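PDB 5ANZ: soluble lytic transglycosylase B3 from Pseudomonas aeruginosa, which probably cleaves the glycan strands of peptidoglycan as a multidomain, calcium-binding lytic transglycosylase of bacterial cell-wall turnover. Local coordinates for residues Trp253-Arg258 with Leu315-Phe320; Lys274-Trp279 with Glu299-Leu304; Leu305-Arg310 with Gly351-Glu356. All coordinates share one frame; numbering follows the deposited sequence.

Two of the three contacts belong to one antiparallel sheet of the transglycosylase domain, and the third ties a loop of that sheet to the chain beyond helix 330-343. Contacts 1 and 2 lie with their centres about 9 Å apart and meet where strand 313-316 runs beside strand 300-304, V316 bonding to S302 through the backbone. Along the chain, both segments of contact 2 fall between those of contact 1. Contact 3 is centred about 17 Å from contact 1 and 21 Å from contact 2. Its segment 305-310 follows strand 300-304 directly, while G351 reaches back to E256 of contact 1, so the loop 351-356 is anchored on the same sheet.

Contact 1: residues Trp253-Arg258 with Leu315-Phe320; sequences WGFEVR and LVLHNF
F255 and L315 form an antiparallel hydrogen-bonded pair, with F255 N 3.0 Å from L315 O and L315 N 2.9 Å from F255 O, and this sets G254 opposite V316 in the neighbouring non-hydrogen-bonded pair. Having no side chain, G254 can bring its CA to 3.1 Å from L315 O. Beside these bridges L317 N, at the N-cap of helix 318-324, donates to W253 O over 2.8 Å in an almost straight bond (174°), approaching from 34° out of the carbonyl plane. On the V316 side, one methyl serves two aromatic rings. V316 CG1 stands over the centre of the F320 ring, 3.7 Å above its plane, and also meets the edge of the W253 indole. With its CG lodged between its own N and carbonyl carbon (chi1 57°), W253 folds the indole back along the strand until F255 N lies over one face, while CE3 comes 3.9 Å from F320 CD1. The F255 and L315 side chains share the other side, where V257 CG1 packs 3.8 Å from L315 CG and F255 touches the CD1 methyl of L317. N319 rests its CB on W253 CA and sends its amide to I248 and Q251. In this antiparallel sheet of the SLT-family domain, a strand thus leads straight into helix 318-324, with W253 and F320 packed on helix 330-343.

Contact 2: residues Lys274-Trp279 with Glu299-Leu304; sequences KPLGEW and EQASLL
K274 and A301 pair as antiparallel strand residues, K274 N lying 2.9 Å from A301 O and A301 N 2.8 Å from K274 O. The pair sits at a strand-to-helix junction on the border of the five-stranded sheet: the short strand 274-275 is outermost within the chain and passes at once into helix 276-280, with P275 at the N-cap. A301 O is gripped twice, because W279 NE1 also donates to it at 2.9 Å, and the two donors reach it from opposite faces of the carbonyl plane. The indole donor stands 63° out of that plane, although A301 O itself lies in the plane of the indole. The first helical turn, in which W279 N bonds to P275 O, places the residue, and CG beside that N, anti to the carbonyl carbon (chi1 -71°), turns the indole N-H toward A301 O. Two residues along from the pair, L276 N donates a bent bond (137°) to E299 O at 2.9 Å. P275 and Q300 lie side by side, pointing the same way.

Apolar atoms fill in beneath: L276 CD2 meets A301 CB at 3.6 Å. The far end of the indole touches L303, with W279 CH2 3.9 Å from L303 CB. Behind these, L315 of the next strand packs against both L276 and W279. On the opposite side of the sheet, S302 OG is hydrogen-bonded to I272 O and L270 O. One face of the W279 indole is taken by the strand's own lysine, K274 CB standing 3.4 Å above the plane, toward the rim.

Contact 3: residues Leu305-Arg310 with Gly351-Glu356; sequences LPAGHR and GAWPLE
The indole of W353 meets P306 and A307 with its edge: A307 CB lies in the ring plane 3.6 Å from CZ3, and P306 CG comes as close to CH2, the proline crossing the tryptophan at about a right angle. Within the 305-310 loop, R310 CG lies over one face of the H309 imidazole, toward its rim. W353 has its CB directed away from the 305-310 loop, yet CG beside the backbone N (chi1 -66°) brings the six-membered ring round to it. P354 extends the apolar seam, with CD 3.9 Å from A307 CB and CG 4.0 Å from R310 CB. Helix 96-103 adds V96 and L100 to the surroundings of the indole, and P312 also touches it. H309 is engaged on another front, its N bonding to D406 and its side chain resting on P404, in the region assigned to the putative peptidoglycan-binding domain.

No direct hydrogen bond crosses between the two loops. Two carbonyls, both acceptors, face one another, and a single water reconciles them by donating to R310 O at 2.9 Å and to A352 O at 2.6 Å. With the edge of one indole and two prolines supplying most of the direct touch, the chemistry implies that the loops are joined mainly by fit of shape and by the water that bridges two acceptors.

Contact 1: residues Trp253-Arg258 with Leu315-Phe320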
ATOM      1  N   TRP A 253     -10.859   3.401  10.794  1.00 22.47           N
ATOM      2  CA  TRP A 253     -10.351   3.662   9.448  1.00 21.49           C
ATOM      3  C   TRP A 253     -11.514   3.920   8.498  1.00 21.29           C
ATOM      4  O   TRP A 253     -11.387   4.640   7.503  1.00 21.38           O
ATOM      5  CB  TRP A 253      -9.510   2.488   8.949  1.00 21.37           C
ATOM      6  CG  TRP A 253     -10.256   1.195   8.966  1.00 21.28           C
ATOM      7  CD1 TRP A 253     -10.280   0.265   9.978  1.00 25.43           C
ATOM      8  CD2 TRP A 253     -11.112   0.703   7.939  1.00 18.72           C
ATOM      9  NE1 TRP A 253     -11.091  -0.791   9.623  1.00 25.98           N
ATOM     10  CE2 TRP A 253     -11.620  -0.545   8.385  1.00 20.56           C
ATOM     11  CE3 TRP A 253     -11.501   1.183   6.682  1.00 22.51           C
ATOM     12  CZ2 TRP A 253     -12.486  -1.304   7.608  1.00 24.82           C
ATOM     13  CZ3 TRP A 253     -12.360   0.432   5.916  1.00 23.11           C
ATOM     14  CH2 TRP A 253     -12.845  -0.808   6.383  1.00 28.21           C
ATOM     15  N   GLY A 254     -12.650   3.319   8.815  1.00 21.09           N
ATOM     16  CA  GLY A 254     -13.804   3.400   7.952  1.00 19.06           C
ATOM     17  C   GLY A 254     -14.712   2.249   8.284  1.00 22.06           C
ATOM     18  O   GLY A 254     -14.476   1.492   9.234  1.00 21.82           O
ATOM     19  N   PHE A 255     -15.778   2.130   7.517  1.00 19.49           N
ATOM     20  CA  PHE A 255     -16.737   1.067   7.783  1.00 23.80           C
ATOM     21  C   PHE A 255     -17.637   0.857   6.582  1.00 25.34           C
ATOM     22  O   PHE A 255     -17.802   1.746   5.744  1.00 23.78           O
ATOM     23  CB  PHE A 255     -17.575   1.397   9.034  1.00 26.95           C
ATOM     24  CG  PHE A 255     -18.050   2.830   9.089  1.00 26.40           C
ATOM     25  CD1 PHE A 255     -19.200   3.222   8.436  1.00 30.13           C
ATOM     26  CD2 PHE A 255     -17.329   3.783   9.789  1.00 29.62           C
ATOM     27  CE1 PHE A 255     -19.632   4.533   8.484  1.00 36.79           C
ATOM     28  CE2 PHE A 255     -17.751   5.091   9.839  1.00 31.42           C
ATOM     29  CZ  PHE A 255     -18.903   5.470   9.184  1.00 33.72           C
ATOM     30  N   GLU A 256     -18.236  -0.325   6.505  1.00 24.26           N
ATOM     31  CA  GLU A 256     -19.162  -0.616   5.427  1.00 23.02           C
ATOM     32  C   GLU A 256     -20.467   0.137   5.583  1.00 29.95           C
ATOM     33  O   GLU A 256     -20.937   0.348   6.698  1.00 27.73           O
ATOM     34  CB  GLU A 256     -19.433  -2.123   5.361  1.00 27.99           C
ATOM     35  CG  GLU A 256     -20.238  -2.512   4.146  1.00 29.07           C
ATOM     36  CD  GLU A 256     -20.440  -4.006   4.033  1.00 33.38           C
ATOM     37  OE1 GLU A 256     -20.054  -4.735   4.980  1.00 30.02           O
ATOM     38  OE2 GLU A 256     -20.977  -4.440   2.989  1.00 30.05           O
ATOM     39  N   VAL A 257     -21.055   0.540   4.460  1.00 24.65           N
ATOM     40  CA  VAL A 257     -22.318   1.259   4.462  1.00 28.94           C
ATOM     41  C   VAL A 257     -23.258   0.689   3.416  1.00 30.28           C
ATOM     42  O   VAL A 257     -22.857  -0.115   2.580  1.00 30.98           O
ATOM     43  CB  VAL A 257     -22.135   2.759   4.198  1.00 28.59           C
ATOM     44  CG1 VAL A 257     -21.283   3.387   5.306  1.00 28.06           C
ATOM     45  CG2 VAL A 257     -21.501   2.991   2.811  1.00 31.41           C
ATOM     46  N   ARG A 258     -24.514   1.107   3.490  1.00 32.46           N
ATOM     47  CA  ARG A 258     -25.502   0.760   2.483  1.00 31.05           C
ATOM     48  C   ARG A 258     -25.887   2.014   1.703  1.00 30.87           C
ATOM     49  O   ARG A 258     -26.235   3.031   2.295  1.00 39.08           O
ATOM     50  CB  ARG A 258     -26.743   0.135   3.136  1.00 40.84           C
ATOM     51  CG  ARG A 258     -27.880  -0.140   2.175  1.00 54.32           C
ATOM     52  CD  ARG A 258     -29.165  -0.496   2.923  1.00 58.74           C
ATOM     53  NE  ARG A 258     -29.039  -1.729   3.696  1.00 64.63           N
ATOM     54  CZ  ARG A 258     -29.979  -2.200   4.513  1.00 69.56           C
ATOM     55  NH1 ARG A 258     -31.118  -1.536   4.671  1.00 67.56           N
ATOM     56  NH2 ARG A 258     -29.782  -3.332   5.175  1.00 65.56           N
ATOM     57  N   LEU A 315     -17.464   3.874   3.768  1.00 21.25           N
ATOM     58  CA  LEU A 315     -17.020   5.246   4.004  1.00 23.50           C
ATOM     59  C   LEU A 315     -15.653   5.140   4.639  1.00 24.80           C
ATOM     60  O   LEU A 315     -15.498   4.401   5.605  1.00 24.03           O
ATOM     61  CB  LEU A 315     -17.968   6.023   4.910  1.00 24.44           C
ATOM     62  CG  LEU A 315     -19.262   6.443   4.228  1.00 27.54           C
ATOM     63  CD1 LEU A 315     -20.155   7.190   5.198  1.00 29.12           C
ATOM     64  CD2 LEU A 315     -18.931   7.309   3.016  1.00 30.29           C
ATOM     65  N   VAL A 316     -14.666   5.860   4.112  1.00 21.11           N
ATOM     66  CA  VAL A 316     -13.326   5.763   4.679  1.00 20.30           C
ATOM     67  C   VAL A 316     -12.872   7.118   5.215  1.00 22.17           C
ATOM     68  O   VAL A 316     -13.123   8.168   4.626  1.00 23.80           O
ATOM     69  CB  VAL A 316     -12.317   5.203   3.671  1.00 19.59           C
ATOM     70  CG1 VAL A 316     -12.722   3.781   3.281  1.00 21.91           C
ATOM     71  CG2 VAL A 316     -12.205   6.083   2.427  1.00 20.27           C
ATOM     72  N   LEU A 317     -12.257   7.058   6.386  1.00 22.15           N
ATOM     73  CA  LEU A 317     -11.965   8.253   7.162  1.00 21.50           C
ATOM     74  C   LEU A 317     -10.479   8.548   7.113  1.00 21.44           C
ATOM     75  O   LEU A 317      -9.732   7.933   6.362  1.00 21.16           O
ATOM     76  CB  LEU A 317     -12.427   8.095   8.609  1.00 23.51           C
ATOM     77  CG  LEU A 317     -13.915   8.347   8.893  1.00 28.83           C
ATOM     78  CD1 LEU A 317     -14.762   7.319   8.210  1.00 28.46           C
ATOM     79  CD2 LEU A 317     -14.184   8.380  10.404  1.00 38.32           C
ATOM     80  N   HIS A 318     -10.076   9.514   7.925  1.00 25.87           N
ATOM     81  CA  HIS A 318      -8.708   9.997   7.922  1.00 23.16           C
ATOM     82  C   HIS A 318      -7.686   8.880   8.117  1.00 21.87           C
ATOM     83  O   HIS A 318      -6.641   8.884   7.461  1.00 23.75           O
ATOM     84  CB  HIS A 318      -8.540  11.058   9.011  1.00 28.87           C
ATOM     85  CG  HIS A 318      -7.281  11.860   8.881  1.00 38.24           C
ATOM     86  ND1 HIS A 318      -7.008  12.639   7.781  1.00 38.22           N
ATOM     87  CD2 HIS A 318      -6.222  12.001   9.719  1.00 50.12           C
ATOM     88  CE1 HIS A 318      -5.833  13.227   7.940  1.00 46.93           C
ATOM     89  NE2 HIS A 318      -5.339  12.854   9.106  1.00 50.29           N
ATOM     90  N   ASN A 319      -7.982   7.922   8.999  1.00 20.17           N
ATOM     91  CA  ASN A 319      -7.000   6.870   9.267  1.00 19.03           C
ATOM     92  C   ASN A 319      -6.789   5.962   8.054  1.00 20.44           C
ATOM     93  O   ASN A 319      -5.721   5.372   7.891  1.00 20.87           O
ATOM     94  CB  ASN A 319      -7.399   6.048  10.500  1.00 20.92           C
ATOM     95  CG  ASN A 319      -7.096   6.773  11.811  1.00 19.67           C
ATOM     96  OD1 ASN A 319      -6.420   7.801  11.831  1.00 20.85           O
ATOM     97  ND2 ASN A 319      -7.583   6.229  12.912  1.00 20.94           N
ATOM     98  N   PHE A 320      -7.800   5.862   7.189  1.00 18.99           N
ATOM     99  CA  PHE A 320      -7.622   5.183   5.901  1.00 21.01           C
ATOM    100  C   PHE A 320      -6.575   5.918   5.061  1.00 20.53           C
ATOM    101  O   PHE A 320      -5.718   5.300   4.432  1.00 20.41           O
ATOM    102  CB  PHE A 320      -8.960   5.102   5.149  1.00 22.95           C
ATOM    103  CG  PHE A 320      -8.937   4.200   3.945  1.00 18.52           C
ATOM    104  CD1 PHE A 320      -9.165   2.840   4.093  1.00 19.74           C
ATOM    105  CD2 PHE A 320      -8.745   4.714   2.674  1.00 21.81           C
ATOM    106  CE1 PHE A 320      -9.180   1.996   2.992  1.00 20.03           C
ATOM    107  CE2 PHE A 320      -8.760   3.876   1.561  1.00 23.09           C
ATOM    108  CZ  PHE A 320      -8.978   2.510   1.733  1.00 20.68           C
TER

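Contact 2: residues Lys274-Trp279 with Glu299-Leu304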
ATOM      1  N   LYS A 274     -16.587  14.420   2.658  1.00 35.48           N
ATOM      2  CA  LYS A 274     -17.778  15.019   3.231  1.00 37.64           C
ATOM      3  C   LYS A 274     -17.906  14.572   4.674  1.00 38.17           C
ATOM      4  O   LYS A 274     -17.541  13.444   5.002  1.00 32.80           O
ATOM      5  CB  LYS A 274     -19.025  14.606   2.443  1.00 36.20           C
ATOM      6  CG  LYS A 274     -19.080  15.119   1.017  1.00 37.18           C
ATOM      7  CD  LYS A 274     -20.355  14.652   0.343  1.00 38.50           C
ATOM      8  CE  LYS A 274     -20.319  14.925  -1.146  1.00 46.15           C
ATOM      9  NZ  LYS A 274     -20.220  16.377  -1.446  1.00 49.79           N
ATOM     10  N   PRO A 275     -18.423  15.448   5.547  1.00 34.76           N
ATOM     11  CA  PRO A 275     -18.664  14.985   6.917  1.00 40.94           C
ATOM     12  C   PRO A 275     -19.641  13.816   6.917  1.00 42.55           C
ATOM     13  O   PRO A 275     -20.505  13.752   6.044  1.00 42.27           O
ATOM     14  CB  PRO A 275     -19.273  16.206   7.609  1.00 43.23           C
ATOM     15  CG  PRO A 275     -18.923  17.376   6.726  1.00 45.99           C
ATOM     16  CD  PRO A 275     -18.855  16.843   5.337  1.00 36.91           C
ATOM     17  N   LEU A 276     -19.496  12.895   7.863  1.00 36.83           N
ATOM     18  CA  LEU A 276     -20.402  11.752   7.954  1.00 37.36           C
ATOM     19  C   LEU A 276     -21.860  12.208   8.022  1.00 40.40           C
ATOM     20  O   LEU A 276     -22.749  11.560   7.469  1.00 43.50           O
ATOM     21  CB  LEU A 276     -20.069  10.896   9.173  1.00 39.01           C
ATOM     22  CG  LEU A 276     -18.764  10.111   9.093  1.00 43.71           C
ATOM     23  CD1 LEU A 276     -18.597   9.280  10.346  1.00 43.29           C
ATOM     24  CD2 LEU A 276     -18.744   9.231   7.850  1.00 40.00           C
ATOM     25  N   GLY A 277     -22.093  13.328   8.700  1.00 46.39           N
ATOM     26  CA  GLY A 277     -23.428  13.883   8.810  1.00 52.59           C
ATOM     27  C   GLY A 277     -24.021  14.205   7.452  1.00 53.26           C
ATOM     28  O   GLY A 277     -25.212  13.991   7.215  1.00 51.90           O
ATOM     29  N   GLU A 278     -23.185  14.717   6.554  1.00 50.15           N
ATOM     30  CA  GLU A 278     -23.631  15.045   5.210  1.00 46.32           C
ATOM     31  C   GLU A 278     -23.917  13.779   4.400  1.00 42.49           C
ATOM     32  O   GLU A 278     -24.888  13.734   3.645  1.00 50.49           O
ATOM     33  CB  GLU A 278     -22.599  15.918   4.496  1.00 51.48           C
ATOM     34  CG  GLU A 278     -22.942  16.217   3.043  1.00 57.71           C
ATOM     35  CD  GLU A 278     -22.100  17.336   2.453  1.00 60.83           C
ATOM     36  OE1 GLU A 278     -21.278  17.915   3.193  1.00 58.13           O
ATOM     37  OE2 GLU A 278     -22.267  17.640   1.250  1.00 65.66           O
ATOM     38  N   TRP A 279     -23.086  12.748   4.551  1.00 37.32           N
ATOM     39  CA  TRP A 279     -23.364  11.476   3.884  1.00 35.18           C
ATOM     40  C   TRP A 279     -24.697  10.868   4.344  1.00 38.66           C
ATOM     41  O   TRP A 279     -25.436  10.294   3.547  1.00 42.10           O
ATOM     42  CB  TRP A 279     -22.244  10.463   4.132  1.00 32.50           C
ATOM     43  CG  TRP A 279     -20.929  10.746   3.442  1.00 32.12           C
ATOM     44  CD1 TRP A 279     -19.746  11.072   4.041  1.00 36.22           C
ATOM     45  CD2 TRP A 279     -20.664  10.696   2.037  1.00 27.84           C
ATOM     46  NE1 TRP A 279     -18.763  11.231   3.096  1.00 33.01           N
ATOM     47  CE2 TRP A 279     -19.300  11.009   1.858  1.00 26.53           C
ATOM     48  CE3 TRP A 279     -21.449  10.422   0.910  1.00 35.60           C
ATOM     49  CZ2 TRP A 279     -18.700  11.044   0.603  1.00 29.31           C
ATOM     50  CZ3 TRP A 279     -20.856  10.469  -0.342  1.00 33.34           C
ATOM     51  CH2 TRP A 279     -19.488  10.782  -0.485  1.00 30.95           C
ATOM     52  N   GLU A 299     -16.700  14.150  11.184  1.00 43.12           N
ATOM     53  CA  GLU A 299     -15.502  13.605  10.545  1.00 39.18           C
ATOM     54  C   GLU A 299     -15.617  13.513   9.025  1.00 36.00           C
ATOM     55  O   GLU A 299     -16.634  13.057   8.492  1.00 40.71           O
ATOM     56  CB  GLU A 299     -15.183  12.214  11.107  1.00 35.22           C
ATOM     57  CG  GLU A 299     -14.599  12.231  12.499  1.00 43.52           C
ATOM     58  CD  GLU A 299     -13.273  12.965  12.552  1.00 49.55           C
ATOM     59  OE1 GLU A 299     -12.503  12.892  11.566  1.00 49.80           O
ATOM     60  OE2 GLU A 299     -13.006  13.627  13.572  1.00 48.66           O
ATOM     61  N   GLN A 300     -14.555  13.916   8.333  1.00 31.23           N
ATOM     62  CA  GLN A 300     -14.548  13.888   6.879  1.00 34.74           C
ATOM     63  C   GLN A 300     -14.363  12.467   6.375  1.00 36.25           C
ATOM     64  O   GLN A 300     -13.507  11.726   6.862  1.00 35.22           O
ATOM     65  CB  GLN A 300     -13.446  14.784   6.320  1.00 35.89           C
ATOM     66  CG  GLN A 300     -13.633  16.255   6.621  1.00 41.55           C
ATOM     67  CD  GLN A 300     -14.765  16.867   5.830  1.00 48.06           C
ATOM     68  OE1 GLN A 300     -15.037  16.462   4.703  1.00 42.41           O
ATOM     69  NE2 GLN A 300     -15.434  17.849   6.418  1.00 51.73           N
ATOM     70  N   ALA A 301     -15.168  12.080   5.396  1.00 27.33           N
ATOM     71  CA  ALA A 301     -15.047  10.729   4.850  1.00 26.10           C
ATOM     72  C   ALA A 301     -15.257  10.712   3.344  1.00 24.21           C
ATOM     73  O   ALA A 301     -15.923  11.585   2.795  1.00 27.98           O
ATOM     74  CB  ALA A 301     -16.041   9.790   5.543  1.00 29.45           C
ATOM     75  N   SER A 302     -14.691   9.705   2.687  1.00 24.71           N
ATOM     76  CA  SER A 302     -14.864   9.469   1.258  1.00 25.72           C
ATOM     77  C   SER A 302     -15.563   8.138   1.047  1.00 25.18           C
ATOM     78  O   SER A 302     -15.453   7.242   1.888  1.00 21.64           O
ATOM     79  CB  SER A 302     -13.519   9.452   0.525  1.00 29.29           C
ATOM     80  OG  SER A 302     -12.843  10.687   0.681  1.00 35.90           O
ATOM     81  N   LEU A 303     -16.262   8.021  -0.079  1.00 24.63           N
ATOM     82  CA  LEU A 303     -16.947   6.783  -0.455  1.00 24.41           C
ATOM     83  C   LEU A 303     -16.063   5.893  -1.328  1.00 27.77           C
ATOM     84  O   LEU A 303     -15.578   6.318  -2.384  1.00 29.59           O
ATOM     85  CB  LEU A 303     -18.251   7.103  -1.188  1.00 27.31           C
ATOM     86  CG  LEU A 303     -18.946   5.921  -1.861  1.00 30.31           C
ATOM     87  CD1 LEU A 303     -19.431   4.938  -0.822  1.00 33.17           C
ATOM     88  CD2 LEU A 303     -20.110   6.425  -2.715  1.00 37.19           C
ATOM     89  N   LEU A 304     -15.841   4.660  -0.869  1.00 24.25           N
ATOM     90  CA  LEU A 304     -15.071   3.679  -1.618  1.00 22.81           C
ATOM     91  C   LEU A 304     -15.951   2.533  -2.139  1.00 26.50           C
ATOM     92  O   LEU A 304     -16.686   1.905  -1.370  1.00 26.84           O
ATOM     93  CB  LEU A 304     -13.954   3.125  -0.736  1.00 23.18           C
ATOM     94  CG  LEU A 304     -12.998   2.072  -1.289  1.00 25.53           C
ATOM     95  CD1 LEU A 304     -12.056   2.654  -2.331  1.00 28.42           C
ATOM     96  CD2 LEU A 304     -12.218   1.475  -0.133  1.00 27.80           C
TER

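Contact 3: residues Leu305-Arg310 with Gly351-Glu356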
ATOM      1  N   LEU A 305     -15.878   2.278  -3.445  1.00 25.42           N
ATOM      2  CA  LEU A 305     -16.604   1.172  -4.075  1.00 26.57           C
ATOM      3  C   LEU A 305     -15.632   0.239  -4.799  1.00 29.15           C
ATOM      4  O   LEU A 305     -15.451   0.368  -6.010  1.00 34.63           O
ATOM      5  CB  LEU A 305     -17.630   1.686  -5.087  1.00 30.19           C
ATOM      6  CG  LEU A 305     -18.898   2.406  -4.642  1.00 34.68           C
ATOM      7  CD1 LEU A 305     -19.608   3.000  -5.851  1.00 35.89           C
ATOM      8  CD2 LEU A 305     -19.813   1.436  -3.918  1.00 29.99           C
ATOM      9  N   PRO A 306     -15.022  -0.706  -4.073  1.00 29.86           N
ATOM     10  CA  PRO A 306     -13.922  -1.485  -4.659  1.00 27.97           C
ATOM     11  C   PRO A 306     -14.323  -2.330  -5.881  1.00 33.69           C
ATOM     12  O   PRO A 306     -13.453  -2.652  -6.693  1.00 31.29           O
ATOM     13  CB  PRO A 306     -13.459  -2.384  -3.504  1.00 28.53           C
ATOM     14  CG  PRO A 306     -14.554  -2.351  -2.493  1.00 35.17           C
ATOM     15  CD  PRO A 306     -15.284  -1.054  -2.666  1.00 28.82           C
ATOM     16  N   ALA A 307     -15.605  -2.664  -6.025  1.00 25.44           N
ATOM     17  CA  ALA A 307     -16.058  -3.405  -7.204  1.00 26.97           C
ATOM     18  C   ALA A 307     -17.269  -2.763  -7.872  1.00 28.63           C
ATOM     19  O   ALA A 307     -18.125  -3.461  -8.419  1.00 34.47           O
ATOM     20  CB  ALA A 307     -16.371  -4.846  -6.825  1.00 28.73           C
ATOM     21  N   GLY A 308     -17.348  -1.435  -7.840  1.00 29.86           N
ATOM     22  CA  GLY A 308     -18.416  -0.732  -8.529  1.00 30.62           C
ATOM     23  C   GLY A 308     -19.752  -0.774  -7.801  1.00 30.81           C
ATOM     24  O   GLY A 308     -19.825  -1.260  -6.660  1.00 28.83           O
ATOM     25  N   HIS A 309     -20.799  -0.283  -8.469  1.00 29.69           N
ATOM     26  CA  HIS A 309     -22.093  -0.069  -7.819  1.00 32.32           C
ATOM     27  C   HIS A 309     -22.792  -1.348  -7.365  1.00 32.42           C
ATOM     28  O   HIS A 309     -23.661  -1.294  -6.497  1.00 33.68           O
ATOM     29  CB  HIS A 309     -23.033   0.731  -8.727  1.00 30.48           C
ATOM     30  CG  HIS A 309     -23.679  -0.064  -9.821  1.00 30.89           C
ATOM     31  ND1 HIS A 309     -23.038  -0.351 -11.008  1.00 37.12           N
ATOM     32  CD2 HIS A 309     -24.924  -0.586  -9.930  1.00 32.49           C
ATOM     33  CE1 HIS A 309     -23.853  -1.035 -11.792  1.00 37.96           C
ATOM     34  NE2 HIS A 309     -25.007  -1.185 -11.166  1.00 38.66           N
ATOM     35  N   ARG A 310     -22.425  -2.490  -7.931  1.00 30.41           N
ATOM     36  CA  ARG A 310     -23.073  -3.734  -7.535  1.00 35.98           C
ATOM     37  C   ARG A 310     -22.397  -4.388  -6.335  1.00 35.92           C
ATOM     38  O   ARG A 310     -22.906  -5.373  -5.799  1.00 36.55           O
ATOM     39  CB  ARG A 310     -23.109  -4.722  -8.704  1.00 30.35           C
ATOM     40  CG  ARG A 310     -23.864  -4.228  -9.910  1.00 32.42           C
ATOM     41  CD  ARG A 310     -23.992  -5.331 -10.951  1.00 40.69           C
ATOM     42  NE  ARG A 310     -24.599  -4.831 -12.180  1.00 46.38           N
ATOM     43  CZ  ARG A 310     -25.908  -4.781 -12.395  1.00 55.52           C
ATOM     44  NH1 ARG A 310     -26.749  -5.217 -11.466  1.00 62.02           N
ATOM     45  NH2 ARG A 310     -26.377  -4.301 -13.538  1.00 57.76           N
ATOM     46  N   GLY A 351     -22.257  -6.727   2.177  1.00 27.85           N
ATOM     47  CA  GLY A 351     -22.686  -6.654   0.795  1.00 27.16           C
ATOM     48  C   GLY A 351     -21.962  -7.692  -0.043  1.00 27.97           C
ATOM     49  O   GLY A 351     -20.760  -7.889   0.099  1.00 31.88           O
ATOM     50  N   ALA A 352     -22.691  -8.351  -0.931  1.00 30.08           N
ATOM     51  CA  ALA A 352     -22.095  -9.401  -1.747  1.00 33.49           C
ATOM     52  C   ALA A 352     -21.196  -8.832  -2.836  1.00 31.29           C
ATOM     53  O   ALA A 352     -21.425  -7.731  -3.331  1.00 33.63           O
ATOM     54  CB  ALA A 352     -23.190 -10.286  -2.365  1.00 38.73           C
ATOM     55  N   TRP A 353     -20.159  -9.582  -3.188  1.00 32.35           N
ATOM     56  CA  TRP A 353     -19.310  -9.222  -4.315  1.00 31.61           C
ATOM     57  C   TRP A 353     -19.957  -9.665  -5.627  1.00 31.37           C
ATOM     58  O   TRP A 353     -20.561 -10.738  -5.693  1.00 36.90           O
ATOM     59  CB  TRP A 353     -17.927  -9.855  -4.187  1.00 32.91           C
ATOM     60  CG  TRP A 353     -17.135  -9.339  -3.033  1.00 31.01           C
ATOM     61  CD1 TRP A 353     -16.969  -9.936  -1.818  1.00 39.32           C
ATOM     62  CD2 TRP A 353     -16.405  -8.112  -2.983  1.00 32.53           C
ATOM     63  NE1 TRP A 353     -16.173  -9.158  -1.015  1.00 35.77           N
ATOM     64  CE2 TRP A 353     -15.811  -8.031  -1.705  1.00 30.50           C
ATOM     65  CE3 TRP A 353     -16.187  -7.077  -3.897  1.00 31.54           C
ATOM     66  CZ2 TRP A 353     -15.022  -6.948  -1.316  1.00 33.20           C
ATOM     67  CZ3 TRP A 353     -15.404  -6.000  -3.510  1.00 31.07           C
ATOM     68  CH2 TRP A 353     -14.830  -5.946  -2.230  1.00 32.26           C
ATOM     69  N   PRO A 354     -19.823  -8.845  -6.675  1.00 33.52           N
ATOM     70  CA  PRO A 354     -20.365  -9.233  -7.981  1.00 34.22           C
ATOM     71  C   PRO A 354     -19.721 -10.519  -8.502  1.00 43.85           C
ATOM     72  O   PRO A 354     -18.498 -10.639  -8.485  1.00 42.92           O
ATOM     73  CB  PRO A 354     -20.009  -8.043  -8.878  1.00 37.57           C
ATOM     74  CG  PRO A 354     -19.796  -6.899  -7.937  1.00 36.23           C
ATOM     75  CD  PRO A 354     -19.200  -7.511  -6.710  1.00 32.30           C
ATOM     76  N   LEU A 355     -20.538 -11.466  -8.956  1.00 45.85           N
ATOM     77  CA  LEU A 355     -20.023 -12.727  -9.487  1.00 53.51           C
ATOM     78  C   LEU A 355     -19.189 -12.505 -10.737  1.00 48.04           C
ATOM     79  O   LEU A 355     -18.198 -13.199 -10.964  1.00 46.58           O
ATOM     80  CB  LEU A 355     -21.166 -13.689  -9.804  1.00 60.66           C
ATOM     81  CG  LEU A 355     -22.063 -14.088  -8.634  1.00 66.91           C
ATOM     82  CD1 LEU A 355     -22.797 -15.379  -8.961  1.00 67.62           C
ATOM     83  CD2 LEU A 355     -21.251 -14.223  -7.355  1.00 64.15           C
ATOM     84  N   GLU A 356     -19.594 -11.522 -11.533  1.00 43.87           N
ATOM     85  CA  GLU A 356     -18.990 -11.262 -12.836  1.00 45.24           C
ATOM     86  C   GLU A 356     -17.748 -10.390 -12.768  1.00 58.37           C
ATOM     87  O   GLU A 356     -17.346  -9.796 -13.769  1.00 67.75           O
ATOM     88  CB  GLU A 356     -20.003 -10.589 -13.755  1.00 42.71           C
ATOM     89  CG  GLU A 356     -21.244 -11.394 -14.024  1.00 46.67           C
ATOM     90  CD  GLU A 356     -22.271 -10.592 -14.798  1.00 42.94           C
ATOM     91  OE1 GLU A 356     -22.857  -9.660 -14.203  1.00 38.34           O
ATOM     92  OE2 GLU A 356     -22.479 -10.884 -15.992  1.00 43.16           O
TER
HETATM   93  O   HOH W   1     -23.298  -5.940  -3.033  1.00 49.51           O